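Local coordinates for protein amino Transferase (Eubacterium rectale, PDB 3ELE) that binds pyridoxal-5'-phosphate and, as a class I and II aminotransferase by family, probably transfers amino groups between amino acids and keto acids, at residues A[48-53]-A[300-305]; A[55-60]-A[290-295]; A[160-165]-A[194-199]; A[212-217]-A[235-240]. All blocks are in the same frame, centred on the assembly; numbering follows the deposited sequence. Where two conformers were deposited one is given.

Contact 1 of 4, residues A[48-53]-A[300-305]; sequences PAPQIV and QGATGD. With EDO (1,2-ethanediol), chain F.
With CG1 of Ile52 anti to the backbone N (chi1 -170°), its other branch, CG2, is left to meet Ala302, whose CB lies 3.8 Å from Ile52 CG2. Beside this pair the ring of Pro50 is laid against the backbone of the facing loop: Pro50 CB comes 3.6 Å from Thr303 O, while Pro50 CD rests 3.8 Å from Gly304 N. The ring therefore follows the Thr303-Gly304 peptide, and its CG also looks toward the methyl of Ala302. The two segments run in nearly opposite directions and make no direct hydrogen bond. A water lies between them, 2.5 Å from Pro48 O, which is short, and 2.7 Å from Asp305 N. Gly301 N gives an almost straight bond of 2.9 Å to O1 of an ethanediol, probably from the crystallisation liquor. Leu250 also packs on Pro50, Gly304 is tied by its backbone to Ser249, and Pro48 and Ala49 lean on Val67 and Ser66 of the second subunit. The entry to helix 51-63 thus meets the loop before helix 306-323 through a proline ring on a peptide, an isoleucine-alanine contact and one bridging water, resting on shape more than on directional bonds.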
loop_
_atom_site.group_PDB
_atom_site.type_symbol
_atom_site.label_atom_id
_atom_site.label_comp_id
_atom_site.label_asym_id
_atom_site.label_seq_id
_atom_site.Cartn_x
_atom_site.Cartn_y
_atom_site.Cartn_z
ATOM N N PRO A 48 -0.160 9.501 22.747
ATOM C CA PRO A 48 0.202 8.101 22.553
ATOM C C PRO A 48 -1.021 7.197 22.398
ATOM O O PRO A 48 -2.113 7.528 22.886
ATOM C CB PRO A 48 0.950 7.757 23.839
ATOM C CG PRO A 48 0.365 8.617 24.829
ATOM C CD PRO A 48 0.122 9.919 24.132
ATOM N N ALA A 49 -0.825 6.066 21.713
ATOM C CA ALA A 49 -1.871 5.066 21.524
ATOM C C ALA A 49 -2.349 4.602 22.907
ATOM O O ALA A 49 -1.562 4.640 23.866
ATOM C CB ALA A 49 -1.325 3.848 20.729
ATOM N N PRO A 50 -3.620 4.166 23.028
ATOM C CA PRO A 50 -4.055 3.606 24.315
ATOM C C PRO A 50 -3.241 2.336 24.600
ATOM O O PRO A 50 -2.838 1.633 23.656
ATOM C CB PRO A 50 -5.532 3.251 24.061
ATOM C CG PRO A 50 -5.602 3.068 22.620
ATOM C CD PRO A 50 -4.707 4.089 22.039
ATOM N N GLN A 51 -3.033 2.030 25.874
ATOM C CA GLN A 51 -2.174 0.906 26.258
ATOM C C GLN A 51 -2.585 -0.463 25.683
ATOM O O GLN A 51 -1.723 -1.307 25.483
ATOM C CB GLN A 51 -1.966 0.861 27.787
ATOM C CG GLN A 51 -0.763 0.008 28.239
ATOM C CD GLN A 51 0.566 0.425 27.584
ATOM O OE1 GLN A 51 0.950 1.598 27.605
ATOM N NE2 GLN A 51 1.255 -0.540 26.990
ATOM N N ILE A 52 -3.873 -0.652 25.369
ATOM C CA ILE A 52 -4.378 -1.892 24.741
ATOM C C ILE A 52 -3.658 -2.249 23.406
ATOM O O ILE A 52 -3.495 -3.418 23.117
ATOM C CB ILE A 52 -5.939 -1.854 24.583
ATOM C CG1 ILE A 52 -6.535 -3.214 24.161
ATOM C CG2 ILE A 52 -6.362 -0.752 23.596
ATOM C CD1 ILE A 52 -6.206 -4.366 25.053
ATOM N N VAL A 53 -3.198 -1.242 22.648
ATOM C CA VAL A 53 -2.445 -1.436 21.394
ATOM C C VAL A 53 -1.133 -2.199 21.646
ATOM O O VAL A 53 -0.983 -3.322 21.166
ATOM C CB VAL A 53 -2.181 -0.079 20.653
ATOM C CG1 VAL A 53 -1.224 -0.257 19.440
ATOM C CG2 VAL A 53 -3.509 0.544 20.208
ATOM N N GLN A 300 -11.580 -2.351 19.369
ATOM C CA GLN A 300 -12.796 -1.712 18.855
ATOM C C GLN A 300 -13.345 -0.826 19.959
ATOM O O GLN A 300 -13.538 -1.297 21.060
ATOM C CB GLN A 300 -13.828 -2.767 18.443
ATOM C CG GLN A 300 -13.363 -3.653 17.305
ATOM C CD GLN A 300 -13.082 -2.851 16.070
ATOM O OE1 GLN A 300 -13.924 -2.062 15.633
ATOM N NE2 GLN A 300 -11.870 -2.977 15.542
ATOM N N GLY A 301 -13.535 0.461 19.666
ATOM C CA GLY A 301 -14.008 1.445 20.643
ATOM C C GLY A 301 -12.874 2.183 21.341
ATOM O O GLY A 301 -13.084 3.298 21.810
ATOM N N ALA A 302 -11.679 1.582 21.395
ATOM C CA ALA A 302 -10.528 2.163 22.071
ATOM C C ALA A 302 -10.013 3.400 21.347
ATOM O O ALA A 302 -9.987 3.452 20.106
ATOM C CB ALA A 302 -9.402 1.140 22.200
ATOM N N THR A 303 -9.655 4.411 22.133
ATOM C CA THR A 303 -9.056 5.636 21.619
ATOM C C THR A 303 -8.017 6.142 22.613
ATOM O O THR A 303 -8.036 5.759 23.794
ATOM C CB THR A 303 -10.099 6.776 21.404
ATOM O OG1 THR A 303 -10.741 7.074 22.649
ATOM C CG2 THR A 303 -11.161 6.406 20.364
ATOM N N GLY A 304 -7.127 7.013 22.133
ATOM C CA GLY A 304 -6.175 7.702 23.014
ATOM C C GLY A 304 -6.916 8.745 23.854
ATOM O O GLY A 304 -8.142 8.844 23.779
ATOM N N ASP A 305 -6.174 9.513 24.657
ATOM C CA ASP A 305 -6.748 10.577 25.499
ATOM C C ASP A 305 -7.182 11.782 24.625
ATOM O O ASP A 305 -6.447 12.777 24.489
ATOM C CB ASP A 305 -5.748 11.007 26.595
ATOM C CG ASP A 305 -6.350 11.976 27.628
ATOM O OD1 ASP A 305 -7.582 12.217 27.645
ATOM O OD2 ASP A 305 -5.561 12.477 28.462
HETATM C C1 EDO F . -12.801 2.753 16.516
HETATM O O1 EDO F . -12.655 1.433 17.047
HETATM C C2 EDO F . -13.269 3.641 17.653
HETATM O O2 EDO F . -12.164 3.957 18.501
HETATM O O HOH W 1 -3.539 8.934 24.452
#

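Contact 2 of 4, residues A[55-60]-A[290-295]; sequences DTIKEL and SLFQKM
Thr56 and Met295 mark the closest backbone approach of two helical segments whose axes come within 9.8 Å and whose directions differ by 115°. Leu60 CD1 sits over the turn between Leu291 and Met295, 3.7 Å from Met295 N and 3.9 Å from Lys294 CB, with Leu291 CD1 also against it. With Thr56 OG1 beside the backbone N (chi1 -58°), CG2 takes the anti position and meets Met295 CA at 3.8 Å. The hydroxyl bonds to Ile52 O in its own helix. Ile57 divides its branches: CG2 touches Leu291 CD2 at 4.1 Å, whereas CD1 approaches Phe292 CE1 at 4.0 Å. Met295, a selenomethionine, meets Thr56 and Leu60 through its backbone and the near end of its side chain. No hydrogen bond crosses; the side-chain contacts are apolar, and Leu60 CD1 also rests on the helix backbone. The ammonium of Lys294 leads away from helix 51-63 to a salt bridge with Asp78. Helix 66-70 adds Leu69 against Leu60, Leu291 and Lys294. At the dimer interface Ile57 packs on Ile57 of the second subunit, and Leu291 on Phe292 of that subunit, so helices 51-63 and 290-296 meet each other and the partner chain together.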
loop_
_atom_site.group_PDB
_atom_site.type_symbol
_atom_site.label_atom_id
_atom_site.label_comp_id
_atom_site.label_asym_id
_atom_site.label_seq_id
_atom_site.Cartn_x
_atom_site.Cartn_y
_atom_site.Cartn_z
ATOM N N ASP A 55 0.026 -3.562 24.482
ATOM C CA ASP A 55 -0.302 -4.791 25.217
ATOM C C ASP A 55 -0.751 -5.918 24.274
ATOM O O ASP A 55 -0.267 -7.043 24.393
ATOM C CB ASP A 55 -1.400 -4.554 26.274
ATOM C CG ASP A 55 -0.924 -3.759 27.470
ATOM O OD1 ASP A 55 0.291 -3.455 27.604
ATOM O OD2 ASP A 55 -1.801 -3.440 28.303
ATOM N N THR A 56 -1.638 -5.607 23.331
ATOM C CA THR A 56 -2.121 -6.612 22.361
ATOM C C THR A 56 -1.013 -7.062 21.408
ATOM O O THR A 56 -0.904 -8.257 21.142
ATOM C CB THR A 56 -3.333 -6.137 21.522
ATOM O OG1 THR A 56 -4.425 -5.778 22.382
ATOM C CG2 THR A 56 -3.801 -7.258 20.581
ATOM N N ILE A 57 -0.219 -6.121 20.884
ATOM C CA ILE A 57 0.925 -6.453 20.005
ATOM C C ILE A 57 1.871 -7.436 20.721
ATOM O O ILE A 57 2.298 -8.439 20.128
ATOM C CB ILE A 57 1.709 -5.198 19.544
ATOM C CG1 ILE A 57 0.887 -4.346 18.581
ATOM C CG2 ILE A 57 3.004 -5.588 18.819
ATOM C CD1 ILE A 57 1.494 -2.983 18.322
ATOM N N LYS A 58 2.189 -7.140 21.985
ATOM C CA LYS A 58 3.015 -8.026 22.819
ATOM C C LYS A 58 2.422 -9.440 22.941
ATOM O O LYS A 58 3.152 -10.424 22.810
ATOM C CB LYS A 58 3.263 -7.418 24.213
ATOM C CG LYS A 58 4.356 -6.345 24.214
ATOM C CD LYS A 58 4.612 -5.697 25.600
ATOM C CE LYS A 58 3.561 -4.619 25.953
ATOM N NZ LYS A 58 3.921 -3.805 27.157
ATOM N N GLU A 59 1.107 -9.523 23.156
ATOM C CA GLU A 59 0.394 -10.810 23.283
ATOM C C GLU A 59 0.413 -11.674 22.013
ATOM O O GLU A 59 0.596 -12.895 22.093
ATOM C CB GLU A 59 -1.057 -10.588 23.723
ATOM C CG GLU A 59 -1.204 -10.153 25.193
ATOM C CD GLU A 59 -2.638 -9.734 25.554
ATOM O OE1 GLU A 59 -3.587 -10.091 24.802
ATOM O OE2 GLU A 59 -2.814 -9.060 26.602
ATOM N N LEU A 60 0.221 -11.039 20.857
ATOM C CA LEU A 60 0.211 -11.752 19.580
ATOM C C LEU A 60 1.602 -12.317 19.261
ATOM O O LEU A 60 1.742 -13.486 18.926
ATOM C CB LEU A 60 -0.301 -10.841 18.457
ATOM C CG LEU A 60 -1.757 -10.395 18.637
ATOM C CD1 LEU A 60 -2.105 -9.395 17.562
ATOM C CD2 LEU A 60 -2.743 -11.572 18.660
ATOM N N SER A 290 -0.909 -7.863 8.675
ATOM C CA SER A 290 -1.526 -8.957 9.426
ATOM C C SER A 290 -1.490 -8.758 10.952
ATOM O O SER A 290 -2.490 -8.988 11.620
ATOM C CB SER A 290 -0.867 -10.278 9.023
ATOM O OG SER A 290 -1.556 -11.384 9.562
ATOM N N LEU A 291 -0.350 -8.305 11.479
ATOM C CA LEU A 291 -0.188 -8.050 12.933
ATOM C C LEU A 291 -1.244 -7.047 13.408
ATOM O O LEU A 291 -1.904 -7.271 14.435
ATOM C CB LEU A 291 1.234 -7.543 13.262
ATOM C CG LEU A 291 1.517 -6.997 14.666
ATOM C CD1 LEU A 291 1.237 -8.083 15.657
ATOM C CD2 LEU A 291 2.948 -6.488 14.796
ATOM N N PHE A 292 -1.418 -5.977 12.621
ATOM C CA PHE A 292 -2.380 -4.901 12.933
ATOM C C PHE A 292 -3.835 -5.313 12.714
ATOM O O PHE A 292 -4.684 -4.907 13.495
ATOM C CB PHE A 292 -1.990 -3.581 12.260
ATOM C CG PHE A 292 -0.613 -3.113 12.661
ATOM C CD1 PHE A 292 -0.341 -2.767 13.984
ATOM C CD2 PHE A 292 0.426 -3.057 11.752
ATOM C CE1 PHE A 292 0.950 -2.374 14.365
ATOM C CE2 PHE A 292 1.712 -2.655 12.130
ATOM C CZ PHE A 292 1.970 -2.329 13.420
ATOM N N GLN A 293 -4.123 -6.134 11.703
ATOM C CA GLN A 293 -5.482 -6.688 11.536
ATOM C C GLN A 293 -5.911 -7.486 12.760
ATOM O O GLN A 293 -7.015 -7.296 13.260
ATOM C CB GLN A 293 -5.602 -7.606 10.318
ATOM C CG GLN A 293 -5.466 -6.920 8.964
ATOM C CD GLN A 293 -5.923 -7.819 7.825
ATOM O OE1 GLN A 293 -7.012 -8.384 7.890
ATOM N NE2 GLN A 293 -5.108 -7.934 6.767
ATOM N N LYS A 294 -5.019 -8.363 13.240
ATOM C CA LYS A 294 -5.292 -9.206 14.403
ATOM C C LYS A 294 -5.406 -8.372 15.686
ATOM O O LYS A 294 -6.263 -8.649 16.524
ATOM C CB LYS A 294 -4.287 -10.368 14.504
ATOM C CG LYS A 294 -4.333 -11.269 13.233
ATOM C CD LYS A 294 -3.468 -12.496 13.331
ATOM C CE LYS A 294 -3.019 -13.021 11.969
ATOM N NZ LYS A 294 -4.074 -13.120 10.916
HETATM N N MSE A 295 -4.578 -7.330 15.796
HETATM C CA MSE A 295 -4.602 -6.411 16.950
HETATM C C MSE A 295 -5.918 -5.612 17.032
HETATM O O MSE A 295 -6.456 -5.414 18.130
HETATM C CB MSE A 295 -3.370 -5.474 16.912
HETATM C CG MSE A 295 -3.313 -4.344 17.954
HETATM SE SE MSE A 295 -4.322 -2.729 17.513
HETATM C CE MSE A 295 -3.422 -2.193 15.914
#

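Contact 3 of 4, residues A[160-165]-A[194-199]; sequences IDFDAL and IKKLSD
Phe162 and Lys196 form the CH-pi part of this contact. CB of Lys196 stands over one face of the Phe162 ring, offset toward the rim, 3.9 Å from its centroid and 23° off the normal, and the aliphatic chain runs on past the rim, with Lys196 CE 3.8 Å from Phe162 CD2. Ile160 CB covers the opposite face from within its own segment, so the ring is held between an isoleucine and a lysine stem. Phe162 CE1 also comes 3.5 Å from Leu197 N, bringing the ring close to the helix backbone. The apolar contacts converge on Leu197. Its CG is anti to the backbone N (chi1 -179°), and its CD1 meets Leu165 CD2 at 3.6 Å and Ile160 CD1 at 4.0 Å, crossing both side chains at about a right angle. Hydrogen bonds act within each segment. Asp161 is the N-cap of helix 162-167: Ala164 N donates to Asp161 OD1 at 3.0 Å from above the carboxylate plane. Ile194 O is gripped twice, by Ser198 N and by Ser198 OG, from opposite faces of its plane. Leu165 also touches Ile128 and Val151, on strands 126-130 and 147-151. The capped short helix and the longer helix 191-208 thus pack together beside the mixed seven-stranded sheet, consistent with the large domain of a fold-type I PLP enzyme.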
loop_
_atom_site.group_PDB
_atom_site.type_symbol
_atom_site.label_atom_id
_atom_site.label_comp_id
_atom_site.label_asym_id
_atom_site.label_seq_id
_atom_site.Cartn_x
_atom_site.Cartn_y
_atom_site.Cartn_z
ATOM N N ILE A 160 -21.905 23.383 4.076
ATOM C CA ILE A 160 -21.847 23.279 2.614
ATOM C C ILE A 160 -22.699 24.374 2.010
ATOM O O ILE A 160 -23.805 24.607 2.465
ATOM C CB ILE A 160 -22.350 21.895 2.131
ATOM C CG1 ILE A 160 -21.473 20.770 2.737
ATOM C CG2 ILE A 160 -22.371 21.830 0.590
ATOM C CD1 ILE A 160 -21.836 19.346 2.296
ATOM N N ASP A 161 -22.152 25.055 1.000
ATOM C CA ASP A 161 -22.912 26.020 0.197
ATOM C C ASP A 161 -23.601 25.129 -0.842
ATOM O O ASP A 161 -23.011 24.800 -1.882
ATOM C CB ASP A 161 -21.966 27.047 -0.440
ATOM C CG ASP A 161 -22.669 28.037 -1.354
ATOM O OD1 ASP A 161 -23.799 27.788 -1.864
ATOM O OD2 ASP A 161 -22.032 29.065 -1.623
ATOM N N PHE A 162 -24.840 24.734 -0.550
ATOM C CA PHE A 162 -25.608 23.839 -1.438
ATOM C C PHE A 162 -25.917 24.388 -2.821
ATOM O O PHE A 162 -26.007 23.600 -3.763
ATOM C CB PHE A 162 -26.873 23.309 -0.755
ATOM C CG PHE A 162 -26.575 22.377 0.383
ATOM C CD1 PHE A 162 -26.069 21.089 0.129
ATOM C CD2 PHE A 162 -26.737 22.794 1.709
ATOM C CE1 PHE A 162 -25.756 20.221 1.171
ATOM C CE2 PHE A 162 -26.424 21.932 2.762
ATOM C CZ PHE A 162 -25.939 20.643 2.497
ATOM N N ASP A 163 -26.057 25.712 -2.947
ATOM C CA ASP A 163 -26.255 26.356 -4.263
ATOM C C ASP A 163 -25.004 26.161 -5.141
ATOM O O ASP A 163 -25.111 25.674 -6.290
ATOM C CB ASP A 163 -26.605 27.849 -4.121
ATOM C CG ASP A 163 -28.049 28.089 -3.612
ATOM O OD1 ASP A 163 -28.799 27.121 -3.367
ATOM O OD2 ASP A 163 -28.446 29.270 -3.468
ATOM N N ALA A 164 -23.841 26.498 -4.569
ATOM C CA ALA A 164 -22.540 26.333 -5.224
ATOM C C ALA A 164 -22.316 24.856 -5.569
ATOM O O ALA A 164 -21.937 24.551 -6.693
ATOM C CB ALA A 164 -21.388 26.855 -4.323
ATOM N N LEU A 165 -22.615 23.945 -4.634
ATOM C CA LEU A 165 -22.443 22.499 -4.880
ATOM C C LEU A 165 -23.313 22.026 -6.031
ATOM O O LEU A 165 -22.789 21.421 -6.956
ATOM C CB LEU A 165 -22.709 21.633 -3.639
ATOM C CG LEU A 165 -22.736 20.096 -3.796
ATOM C CD1 LEU A 165 -21.498 19.548 -4.556
ATOM C CD2 LEU A 165 -22.902 19.436 -2.433
ATOM N N ILE A 194 -25.988 16.794 6.365
ATOM C CA ILE A 194 -25.900 15.446 5.801
ATOM C C ILE A 194 -27.217 15.074 5.081
ATOM O O ILE A 194 -27.159 14.493 3.997
ATOM C CB ILE A 194 -25.475 14.379 6.877
ATOM C CG1 ILE A 194 -24.061 14.683 7.466
ATOM C CG2 ILE A 194 -25.539 12.948 6.308
ATOM C CD1 ILE A 194 -22.875 14.686 6.434
ATOM N N LYS A 195 -28.373 15.439 5.656
ATOM C CA LYS A 195 -29.694 15.186 5.034
ATOM C C LYS A 195 -29.896 15.997 3.739
ATOM O O LYS A 195 -30.349 15.436 2.750
ATOM C CB LYS A 195 -30.857 15.457 6.007
ATOM C CG LYS A 195 -31.009 14.402 7.102
ATOM C CD LYS A 195 -31.863 14.867 8.278
ATOM C CE LYS A 195 -33.317 15.078 7.944
ATOM N NZ LYS A 195 -34.097 15.557 9.156
ATOM N N LYS A 196 -29.569 17.294 3.750
ATOM C CA LYS A 196 -29.692 18.142 2.528
ATOM C C LYS A 196 -28.788 17.632 1.402
ATOM O O LYS A 196 -29.203 17.609 0.247
ATOM C CB LYS A 196 -29.382 19.623 2.795
ATOM C CG LYS A 196 -30.414 20.345 3.647
ATOM C CD LYS A 196 -30.158 21.873 3.752
ATOM C CE LYS A 196 -30.457 22.593 2.402
ATOM N NZ LYS A 196 -30.563 24.092 2.472
ATOM N N LEU A 197 -27.560 17.235 1.763
ATOM C CA LEU A 197 -26.581 16.646 0.836
ATOM C C LEU A 197 -27.134 15.381 0.226
ATOM O O LEU A 197 -27.073 15.202 -0.990
ATOM C CB LEU A 197 -25.270 16.285 1.557
ATOM C CG LEU A 197 -24.138 15.674 0.720
ATOM C CD1 LEU A 197 -23.610 16.714 -0.218
ATOM C CD2 LEU A 197 -23.034 15.139 1.630
ATOM N N SER A 198 -27.669 14.509 1.085
ATOM C CA SER A 198 -28.241 13.243 0.646
ATOM C C SER A 198 -29.425 13.455 -0.290
ATOM O O SER A 198 -29.479 12.816 -1.326
ATOM C CB SER A 198 -28.614 12.386 1.837
ATOM O OG SER A 198 -27.455 12.182 2.633
ATOM N N ASP A 199 -30.310 14.393 0.038
ATOM C CA ASP A 199 -31.455 14.716 -0.842
ATOM C C ASP A 199 -31.018 15.288 -2.194
ATOM O O ASP A 199 -31.568 14.912 -3.220
ATOM C CB ASP A 199 -32.430 15.700 -0.179
ATOM C CG ASP A 199 -33.099 15.136 1.075
ATOM O OD1 ASP A 199 -33.176 13.893 1.248
ATOM O OD2 ASP A 199 -33.564 15.961 1.889
#

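Contact 4 of 4, residues A[212-217]-A[235-240]; sequences IFIIAD and KYYDNT. With PLP (pyridoxal-5'-phosphate), chain E.
Neighbouring parallel strands of the seven-stranded sheet of this aminotransferase begin to pair here, at Ile214 and Thr240. Ile214 N donates to Asn239 O at 3.0 Å, and the same oxygen receives a CA-H...O contact from Phe213 CA. Asn239 is the centre of an inverse gamma turn that leads the chain into strand 240-245. Its CB lies over one face of the Phe213 ring, 4.1 Å from the centroid, while its OD1 is bonded to Tyr267 N. On the Ile214 and Thr240 side of the sheet these two side chains lie side by side, and the Tyr237 ring packs against Ile214, with CD2 3.6 Å from Ile214 CD1. Because CG of Tyr237 is anti to its own N (chi1 -168°), the ring extends to the strand, where its OH donates to Ile212 O at 2.6 Å, in the carbonyl plane. Thr240 OG1 donates to Tyr237 O at 2.8 Å and so braces the turn. At the far end of the strand, Asp217 OD2 is 2.7 Å from N1 of pyridoxal-5'-phosphate, and Tyr137 OH bonds to the same carboxylate oxygen. Strand 173-178 pairs with the other edge of strand 213-217; helix 191-208 packs on Tyr237 through Ser198 and Leu201, whereas helix 108-119 places Leu119 on Phe213 and Leu112 on Ile215 and Asp217.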
loop_
_atom_site.group_PDB
_atom_site.type_symbol
_atom_site.label_atom_id
_atom_site.label_comp_id
_atom_site.label_asym_id
_atom_site.label_seq_id
_atom_site.Cartn_x
_atom_site.Cartn_y
_atom_site.Cartn_z
ATOM N N ILE A 212 -24.280 9.111 -7.810
ATOM C CA ILE A 212 -23.203 10.030 -7.403
ATOM C C ILE A 212 -22.898 9.532 -6.002
ATOM O O ILE A 212 -23.747 9.625 -5.109
ATOM C CB ILE A 212 -23.626 11.508 -7.359
ATOM C CG1 ILE A 212 -24.105 11.988 -8.731
ATOM C CG2 ILE A 212 -22.455 12.395 -6.880
ATOM C CD1 ILE A 212 -24.790 13.337 -8.705
ATOM N N PHE A 213 -21.710 8.976 -5.811
ATOM C CA PHE A 213 -21.312 8.480 -4.495
ATOM C C PHE A 213 -20.923 9.565 -3.524
ATOM O O PHE A 213 -20.516 10.639 -3.932
ATOM C CB PHE A 213 -20.164 7.471 -4.614
ATOM C CG PHE A 213 -20.620 6.167 -5.116
ATOM C CD1 PHE A 213 -20.775 5.949 -6.489
ATOM C CD2 PHE A 213 -21.001 5.168 -4.215
ATOM C CE1 PHE A 213 -21.270 4.739 -6.951
ATOM C CE2 PHE A 213 -21.488 3.962 -4.666
ATOM C CZ PHE A 213 -21.620 3.746 -6.025
ATOM N N ILE A 214 -21.122 9.287 -2.238
ATOM C CA ILE A 214 -20.543 10.083 -1.160
ATOM C C ILE A 214 -19.305 9.254 -0.802
ATOM O O ILE A 214 -19.417 8.053 -0.594
ATOM C CB ILE A 214 -21.438 10.210 0.093
ATOM C CG1 ILE A 214 -22.564 11.207 -0.135
ATOM C CG2 ILE A 214 -20.626 10.704 1.332
ATOM C CD1 ILE A 214 -23.537 11.375 1.085
ATOM N N ILE A 215 -18.130 9.878 -0.817
ATOM C CA ILE A 215 -16.886 9.250 -0.369
ATOM C C ILE A 215 -16.626 9.958 0.941
ATOM O O ILE A 215 -16.261 11.126 0.926
ATOM C CB ILE A 215 -15.723 9.406 -1.386
ATOM C CG1 ILE A 215 -16.095 8.785 -2.727
ATOM C CG2 ILE A 215 -14.440 8.769 -0.873
ATOM C CD1 ILE A 215 -16.724 9.766 -3.700
ATOM N N ALA A 216 -16.869 9.259 2.061
ATOM C CA ALA A 216 -16.742 9.792 3.407
ATOM C C ALA A 216 -15.368 9.493 3.980
ATOM O O ALA A 216 -15.085 8.348 4.341
ATOM C CB ALA A 216 -17.844 9.205 4.329
ATOM N N ASP A 217 -14.547 10.540 4.109
ATOM C CA ASP A 217 -13.176 10.464 4.628
ATOM C C ASP A 217 -13.270 10.715 6.123
ATOM O O ASP A 217 -13.254 11.868 6.564
ATOM C CB ASP A 217 -12.306 11.522 3.923
ATOM C CG ASP A 217 -10.848 11.392 4.224
ATOM O OD1 ASP A 217 -10.424 10.336 4.717
ATOM O OD2 ASP A 217 -10.115 12.348 3.916
ATOM N N LYS A 235 -26.421 5.678 6.757
ATOM C CA LYS A 235 -27.813 5.682 7.190
ATOM C C LYS A 235 -28.683 6.718 6.493
ATOM O O LYS A 235 -29.908 6.590 6.528
ATOM C CB LYS A 235 -27.910 5.919 8.694
ATOM C CG LYS A 235 -27.155 4.887 9.518
ATOM C CD LYS A 235 -27.802 4.677 10.911
ATOM C CE LYS A 235 -27.868 5.933 11.735
ATOM N NZ LYS A 235 -28.321 5.639 13.131
ATOM N N TYR A 236 -28.053 7.747 5.918
ATOM C CA TYR A 236 -28.730 8.868 5.245
ATOM C C TYR A 236 -28.705 8.801 3.714
ATOM O O TYR A 236 -29.580 9.364 3.051
ATOM C CB TYR A 236 -28.077 10.178 5.719
ATOM C CG TYR A 236 -28.235 10.412 7.211
ATOM C CD1 TYR A 236 -27.301 9.896 8.128
ATOM C CD2 TYR A 236 -29.334 11.134 7.716
ATOM C CE1 TYR A 236 -27.449 10.094 9.511
ATOM C CE2 TYR A 236 -29.496 11.332 9.100
ATOM C CZ TYR A 236 -28.549 10.813 9.986
ATOM O OH TYR A 236 -28.711 10.997 11.335
ATOM N N TYR A 237 -27.677 8.152 3.162
ATOM C CA TYR A 237 -27.479 8.046 1.744
ATOM C C TYR A 237 -27.020 6.621 1.402
ATOM O O TYR A 237 -26.039 6.116 1.958
ATOM C CB TYR A 237 -26.455 9.104 1.308
ATOM C CG TYR A 237 -26.385 9.291 -0.191
ATOM C CD1 TYR A 237 -27.460 9.847 -0.886
ATOM C CD2 TYR A 237 -25.243 8.946 -0.914
ATOM C CE1 TYR A 237 -27.422 10.030 -2.274
ATOM C CE2 TYR A 237 -25.201 9.123 -2.321
ATOM C CZ TYR A 237 -26.288 9.669 -2.985
ATOM O OH TYR A 237 -26.262 9.848 -4.346
ATOM N N ASP A 238 -27.745 5.980 0.493
ATOM C CA ASP A 238 -27.473 4.588 0.127
ATOM C C ASP A 238 -26.090 4.392 -0.503
ATOM O O ASP A 238 -25.293 3.600 0.005
ATOM C CB ASP A 238 -28.589 4.044 -0.773
ATOM C CG ASP A 238 -29.879 3.751 -0.021
ATOM O OD1 ASP A 238 -29.911 3.722 1.233
ATOM O OD2 ASP A 238 -30.877 3.516 -0.708
ATOM N N ASN A 239 -25.799 5.172 -1.539
ATOM C CA ASN A 239 -24.505 5.120 -2.262
ATOM C C ASN A 239 -23.405 5.906 -1.543
ATOM O O ASN A 239 -22.962 6.946 -1.979
ATOM C CB ASN A 239 -24.699 5.559 -3.724
ATOM C CG ASN A 239 -25.535 4.568 -4.519
ATOM O OD1 ASN A 239 -25.238 3.384 -4.533
ATOM N ND2 ASN A 239 -26.569 5.052 -5.189
ATOM N N THR A 240 -22.960 5.356 -0.423
ATOM C CA THR A 240 -21.920 5.948 0.403
ATOM C C THR A 240 -20.838 4.910 0.597
ATOM O O THR A 240 -21.147 3.759 0.927
ATOM C CB THR A 240 -22.480 6.328 1.768
ATOM O OG1 THR A 240 -23.546 7.256 1.600
ATOM C CG2 THR A 240 -21.383 6.926 2.745
HETATM N N1 PLP E . -7.804 12.354 5.278
HETATM C C2 PLP E . -7.556 13.533 5.985
HETATM C C2A PLP E . -8.571 14.630 5.951
HETATM C C3 PLP E . -6.377 13.673 6.745
HETATM O O3 PLP E . -6.135 14.823 7.457
HETATM C C4 PLP E . -5.415 12.637 6.765
HETATM C C4A PLP E . -4.019 13.032 7.215
HETATM O O4A PLP E . -3.220 13.499 6.403
HETATM C C5 PLP E . -5.692 11.440 6.036
HETATM C C6 PLP E . -6.891 11.312 5.291
HETATM C C5A PLP E . -4.721 10.280 5.961
HETATM O O4P PLP E . -4.920 9.318 6.949
HETATM P P PLP E . -4.030 7.977 6.867
HETATM O O1P PLP E . -4.829 6.807 7.364
HETATM O O2P PLP E . -2.854 8.113 7.791
HETATM O O3P PLP E . -3.548 7.705 5.479
#

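Overall arrangement
The four contacts form two neighbouring pairs. Contacts 1 and 2, with centres 13 Å apart, share helix 51-63 and both border the second subunit. Each joins this early helix to chain some 230 to 250 residues later, and contact 2 closes within the span of contact 1. Contacts 3 and 4 come between these ends, in series along the chain, and their centres are also 13 Å apart. Helix 191-208 links them directly, Ser198 and Lys195 touching Tyr236. Contacts 2 and 3 lie 41 Å apart between centres, on opposite sides of the chain's centre. One pair thus ties distant parts of the chain together near the dimer interface, while contact 4 pairs strands of the sheet that carries Asp217 to the cofactor and contact 3 packs the helices beside it.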